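Local coordinates for protein putative phosphatase (PDB 3KYA) that is a putative phosphatase of unproven activity that binds zinc ions and joins an IPT/TIG domain to a beta-propeller, at residues S238-N250 against W289-K301. Sequence-based numbering, arbitrary orientation.
Sequences SDIQLIAAYKQCN and WDPIVKNNPNTFK. With EDO (1,2-ethanediol), chain B.
Trp-289 reaches strand 240-246 with the edge of its indole: NE1 donates to Ile-243 O at 3.0 Å, nearly straight at 168°, with the oxygen lying in the ring plane. CG stands anti to the backbone N (chi1 179°), which carries the ring over to that carbonyl, while Tyr-279 of helix 276-284 meets the indole edge-to-face. Were Trp-289 replaced by an alanine, Ile-243 O would probably lose this donor and Tyr-279 its ring partner. Phe-300 also turns its edge to the same oxygen, CE1 lying 3.4 Å from Ile-243 O, and Ala-244 CB packs obliquely against that ring. Farther along, Ala-245 is held through both its backbone polar atoms: its N donates to Pro-291 O at 2.8 Å, from above the carbonyl plane, and its O accepts from Val-293 N at 3.0 Å. These two bonds make a single beta bridge, Ala-245 with Ile-292, just past the classic bulge at Ile-243 and Ala-244 opposite Val-223. A water donates to Ala-245 O as well and accepts from Lys-294 N. In the conformer modelled here, Leu-242 CD2 packs 3.7 Å from Pro-291 CG, the two side chains crossing at about a right angle. Behind this, Asp-290 OD1 takes Ile-292 N in an Asx turn, and Asn-296 ND2 ties Asp-290 OD2 to Ile-292 O. The contact joins neighbouring beta-propeller blades: outer strand 240-246 of one meets the loop leading into outer strand 300-305 of the next.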
loop_
_atom_site.group_PDB
_atom_site.type_symbol
_atom_site.label_atom_id
_atom_site.label_comp_id
_atom_site.label_asym_id
_atom_site.label_seq_id
_atom_site.Cartn_x
_atom_site.Cartn_y
_atom_site.Cartn_z
ATOM N N SER A 238 -36.592 -8.867 30.996
ATOM C CA SER A 238 -36.594 -9.608 29.737
ATOM C C SER A 238 -36.624 -11.117 29.908
ATOM O O SER A 238 -35.909 -11.668 30.747
ATOM C CB SER A 238 -35.361 -9.250 28.892
ATOM O OG SER A 238 -35.407 -7.897 28.473
ATOM N N ASP A 239 -37.458 -11.768 29.102
ATOM C CA ASP A 239 -37.531 -13.213 29.068
ATOM C C ASP A 239 -36.191 -13.743 28.532
ATOM O O ASP A 239 -35.669 -13.212 27.557
ATOM C CB ASP A 239 -38.655 -13.673 28.144
ATOM C CG ASP A 239 -38.793 -15.202 28.101
ATOM O OD1 ASP A 239 -39.241 -15.788 29.110
ATOM O OD2 ASP A 239 -38.458 -15.812 27.052
ATOM N N ILE A 240 -35.633 -14.764 29.183
ATOM C CA ILE A 240 -34.364 -15.370 28.757
ATOM C C ILE A 240 -34.537 -16.893 28.663
ATOM O O ILE A 240 -35.083 -17.512 29.578
ATOM C CB ILE A 240 -33.186 -14.974 29.694
ATOM C CG1 ILE A 240 -31.895 -15.693 29.289
ATOM C CG2 ILE A 240 -33.503 -15.272 31.160
ATOM C CD1 ILE A 240 -30.655 -15.145 29.973
ATOM N N GLN A 241 -34.108 -17.476 27.542
ATOM C CA GLN A 241 -34.227 -18.913 27.312
ATOM C C GLN A 241 -32.922 -19.515 26.783
ATOM O O GLN A 241 -32.175 -18.854 26.042
ATOM C CB GLN A 241 -35.350 -19.203 26.305
ATOM C CG GLN A 241 -36.735 -18.667 26.693
ATOM C CD GLN A 241 -37.304 -19.319 27.938
ATOM O OE1 GLN A 241 -36.924 -20.436 28.292
ATOM N NE2 GLN A 241 -38.224 -18.631 28.601
ATOM N N LEU A 242 -32.659 -20.760 27.180
ATOM C CA LEU A 242 -31.503 -21.513 26.715
ATOM C C LEU A 242 -31.846 -22.043 25.333
ATOM O O LEU A 242 -32.866 -22.715 25.164
ATOM C CB LEU A 242 -31.200 -22.667 27.674
ATOM C CG LEU A 242 -30.031 -23.588 27.330
ATOM C CD1 LEU A 242 -28.701 -22.813 27.314
ATOM C CD2 LEU A 242 -29.967 -24.769 28.306
ATOM N N ILE A 243 -31.009 -21.745 24.341
ATOM C CA ILE A 243 -31.295 -22.184 22.974
ATOM C C ILE A 243 -30.327 -23.269 22.453
ATOM O O ILE A 243 -30.672 -24.009 21.530
ATOM C CB ILE A 243 -31.349 -20.967 22.005
ATOM C CG1 ILE A 243 -32.124 -21.315 20.733
ATOM C CG2 ILE A 243 -29.947 -20.466 21.676
ATOM C CD1 ILE A 243 -32.315 -20.134 19.799
ATOM N N ALA A 244 -29.127 -23.359 23.029
ATOM C CA ALA A 244 -28.151 -24.376 22.627
ATOM C C ALA A 244 -27.203 -24.708 23.772
ATOM O O ALA A 244 -26.739 -23.821 24.496
ATOM C CB ALA A 244 -27.369 -23.927 21.395
ATOM N N ALA A 245 -26.931 -26.000 23.936
ATOM C CA ALA A 245 -26.030 -26.485 24.971
ATOM C C ALA A 245 -25.141 -27.621 24.465
ATOM O O ALA A 245 -25.651 -28.684 24.096
ATOM C CB ALA A 245 -26.822 -26.972 26.190
ATOM N N TYR A 246 -23.832 -27.366 24.421
ATOM C CA TYR A 246 -22.839 -28.411 24.150
ATOM C C TYR A 246 -21.759 -28.244 25.226
ATOM O O TYR A 246 -21.789 -28.949 26.239
ATOM C CB TYR A 246 -22.292 -28.376 22.719
ATOM C CG TYR A 246 -21.317 -29.510 22.483
ATOM C CD1 TYR A 246 -21.768 -30.828 22.420
ATOM C CD2 TYR A 246 -19.956 -29.279 22.370
ATOM C CE1 TYR A 246 -20.892 -31.886 22.230
ATOM C CE2 TYR A 246 -19.060 -30.340 22.172
ATOM C CZ TYR A 246 -19.541 -31.639 22.112
ATOM O OH TYR A 246 -18.679 -32.698 21.922
ATOM N N LYS A 247 -20.838 -27.306 25.010
ATOM C CA LYS A 247 -19.813 -26.917 25.980
ATOM C C LYS A 247 -18.762 -26.042 25.319
ATOM O O LYS A 247 -18.588 -26.081 24.100
ATOM C CB LYS A 247 -19.092 -28.110 26.627
ATOM C CG LYS A 247 -18.313 -28.994 25.668
ATOM C CD LYS A 247 -17.579 -30.111 26.419
ATOM C CE LYS A 247 -16.922 -31.056 25.463
ATOM N NZ LYS A 247 -16.176 -32.155 26.150
ATOM N N GLN A 248 -18.064 -25.266 26.137
ATOM C CA GLN A 248 -16.912 -24.483 25.689
ATOM C C GLN A 248 -17.137 -23.623 24.444
ATOM O O GLN A 248 -16.297 -23.580 23.530
ATOM C CB GLN A 248 -15.743 -25.452 25.455
ATOM C CG GLN A 248 -15.373 -26.237 26.695
ATOM C CD GLN A 248 -14.247 -27.208 26.448
ATOM O OE1 GLN A 248 -14.336 -28.070 25.579
ATOM N NE2 GLN A 248 -13.184 -27.072 27.209
ATOM N N CYS A 249 -18.272 -22.937 24.402
ATOM C CA CYS A 249 -18.568 -22.037 23.286
ATOM C C CYS A 249 -17.761 -20.743 23.447
ATOM O O CYS A 249 -17.615 -20.234 24.561
ATOM C CB CYS A 249 -20.058 -21.740 23.238
ATOM S SG CYS A 249 -20.570 -20.773 21.824
ATOM N N ASN A 250 -17.232 -20.214 22.343
ATOM C CA ASN A 250 -16.448 -18.976 22.371
ATOM C C ASN A 250 -17.156 -17.831 21.627
ATOM O O ASN A 250 -16.633 -16.724 21.567
ATOM C CB ASN A 250 -15.061 -19.178 21.751
ATOM C CG ASN A 250 -14.350 -20.434 22.262
ATOM O OD1 ASN A 250 -13.846 -21.223 21.459
ATOM N ND2 ASN A 250 -14.345 -20.643 23.585
ATOM N N TRP A 289 -38.609 -27.156 23.681
ATOM C CA TRP A 289 -37.357 -27.076 22.938
ATOM C C TRP A 289 -36.269 -27.851 23.674
ATOM O O TRP A 289 -36.105 -27.684 24.884
ATOM C CB TRP A 289 -36.934 -25.619 22.769
ATOM C CG TRP A 289 -35.635 -25.439 22.026
ATOM C CD1 TRP A 289 -34.438 -25.041 22.545
ATOM C CD2 TRP A 289 -35.417 -25.654 20.630
ATOM N NE1 TRP A 289 -33.484 -24.979 21.549
ATOM C CE2 TRP A 289 -34.063 -25.345 20.362
ATOM C CE3 TRP A 289 -36.240 -26.057 19.572
ATOM C CZ2 TRP A 289 -33.513 -25.449 19.085
ATOM C CZ3 TRP A 289 -35.695 -26.155 18.305
ATOM C CH2 TRP A 289 -34.339 -25.847 18.071
ATOM N N ASP A 290 -35.545 -28.706 22.949
ATOM C CA ASP A 290 -34.418 -29.455 23.512
ATOM C C ASP A 290 -33.123 -28.788 23.025
ATOM O O ASP A 290 -32.787 -28.890 21.837
ATOM C CB ASP A 290 -34.445 -30.928 23.088
ATOM C CG ASP A 290 -33.335 -31.756 23.736
ATOM O OD1 ASP A 290 -32.538 -31.218 24.535
ATOM O OD2 ASP A 290 -33.263 -32.974 23.456
ATOM N N PRO A 291 -32.389 -28.119 23.938
ATOM C CA PRO A 291 -31.148 -27.430 23.563
ATOM C C PRO A 291 -29.897 -28.319 23.533
ATOM O O PRO A 291 -28.828 -27.851 23.127
ATOM C CB PRO A 291 -31.004 -26.394 24.673
ATOM C CG PRO A 291 -31.554 -27.093 25.881
ATOM C CD PRO A 291 -32.668 -27.971 25.378
ATOM N N ILE A 292 -30.019 -29.578 23.962
ATOM C CA ILE A 292 -28.879 -30.497 23.990
ATOM C C ILE A 292 -28.437 -30.817 22.557
ATOM O O ILE A 292 -29.046 -31.633 21.871
ATOM C CB ILE A 292 -29.204 -31.798 24.774
ATOM C CG1 ILE A 292 -29.601 -31.479 26.222
ATOM C CG2 ILE A 292 -28.014 -32.740 24.775
ATOM C CD1 ILE A 292 -28.555 -30.708 27.001
ATOM N N VAL A 293 -27.372 -30.154 22.113
ATOM C CA VAL A 293 -26.836 -30.301 20.761
ATOM C C VAL A 293 -26.555 -31.755 20.348
ATOM O O VAL A 293 -26.983 -32.192 19.279
ATOM C CB VAL A 293 -25.537 -29.450 20.585
ATOM C CG1 VAL A 293 -24.833 -29.790 19.289
ATOM C CG2 VAL A 293 -25.864 -27.943 20.639
ATOM N N LYS A 294 -25.864 -32.496 21.203
ATOM C CA LYS A 294 -25.477 -33.878 20.870
ATOM C C LYS A 294 -26.656 -34.804 20.524
ATOM O O LYS A 294 -26.521 -35.696 19.683
ATOM C CB LYS A 294 -24.639 -34.480 22.002
ATOM C CG LYS A 294 -25.393 -34.730 23.300
ATOM C CD LYS A 294 -24.476 -35.319 24.359
ATOM C CE LYS A 294 -25.262 -35.846 25.554
ATOM N NZ LYS A 294 -24.374 -36.475 26.575
ATOM N N ASN A 295 -27.809 -34.591 21.149
ATOM C CA ASN A 295 -28.978 -35.440 20.902
ATOM C C ASN A 295 -29.814 -35.045 19.690
ATOM O O ASN A 295 -30.764 -35.748 19.345
ATOM C CB ASN A 295 -29.887 -35.455 22.141
ATOM C CG ASN A 295 -29.218 -36.080 23.352
ATOM O OD1 ASN A 295 -28.187 -36.748 23.243
ATOM N ND2 ASN A 295 -29.810 -35.869 24.518
ATOM N N ASN A 296 -29.482 -33.928 19.050
ATOM C CA ASN A 296 -30.262 -33.437 17.920
ATOM C C ASN A 296 -29.367 -32.986 16.782
ATOM O O ASN A 296 -29.283 -31.789 16.489
ATOM C CB ASN A 296 -31.144 -32.280 18.381
ATOM C CG ASN A 296 -32.139 -32.688 19.446
ATOM O OD1 ASN A 296 -33.166 -33.287 19.148
ATOM N ND2 ASN A 296 -31.867 -32.305 20.690
ATOM N N PRO A 297 -28.691 -33.942 16.122
ATOM C CA PRO A 297 -27.750 -33.587 15.054
ATOM C C PRO A 297 -28.359 -32.984 13.798
ATOM O O PRO A 297 -27.645 -32.317 13.053
ATOM C CB PRO A 297 -27.056 -34.929 14.725
ATOM C CG PRO A 297 -27.971 -35.974 15.229
ATOM C CD PRO A 297 -28.697 -35.391 16.399
ATOM N N ASN A 298 -29.645 -33.220 13.547
ATOM C CA ASN A 298 -30.315 -32.644 12.379
ATOM C C ASN A 298 -30.687 -31.169 12.566
ATOM O O ASN A 298 -30.763 -30.437 11.581
ATOM C CB ASN A 298 -31.582 -33.430 12.010
ATOM C CG ASN A 298 -31.286 -34.786 11.393
ATOM O OD1 ASN A 298 -30.188 -35.042 10.892
ATOM N ND2 ASN A 298 -32.286 -35.657 11.397
ATOM N N THR A 299 -30.925 -30.736 13.808
ATOM C CA THR A 299 -31.305 -29.345 14.108
ATOM C C THR A 299 -30.083 -28.450 14.410
ATOM O O THR A 299 -30.029 -27.288 13.992
ATOM C CB THR A 299 -32.305 -29.309 15.278
ATOM O OG1 THR A 299 -31.677 -29.795 16.469
ATOM C CG2 THR A 299 -33.520 -30.177 14.961
ATOM N N PHE A 300 -29.110 -28.988 15.147
ATOM C CA PHE A 300 -27.860 -28.275 15.447
ATOM C C PHE A 300 -26.825 -28.953 14.565
ATOM O O PHE A 300 -26.075 -29.818 15.020
ATOM C CB PHE A 300 -27.461 -28.382 16.913
ATOM C CG PHE A 300 -28.515 -27.900 17.866
ATOM C CD1 PHE A 300 -28.595 -26.557 18.207
ATOM C CD2 PHE A 300 -29.429 -28.787 18.415
ATOM C CE1 PHE A 300 -29.572 -26.107 19.086
ATOM C CE2 PHE A 300 -30.406 -28.348 19.291
ATOM C CZ PHE A 300 -30.480 -27.009 19.628
ATOM N N LYS A 301 -26.800 -28.574 13.292
ATOM C CA LYS A 301 -25.939 -29.252 12.315
ATOM C C LYS A 301 -24.452 -28.925 12.464
ATOM O O LYS A 301 -24.068 -27.763 12.392
ATOM C CB LYS A 301 -26.417 -28.917 10.897
ATOM C CG LYS A 301 -25.750 -29.720 9.803
ATOM C CD LYS A 301 -26.317 -29.438 8.407
ATOM C CE LYS A 301 -25.438 -30.138 7.337
ATOM N NZ LYS A 301 -25.971 -30.051 5.942
HETATM C C1 EDO B . -11.583 -21.691 26.224
HETATM O O1 EDO B . -12.148 -20.494 26.790
HETATM C C2 EDO B . -12.477 -22.889 26.525
HETATM O O2 EDO B . -13.627 -22.897 25.674
HETATM O O HOH W 1 -24.837 -31.384 23.994
#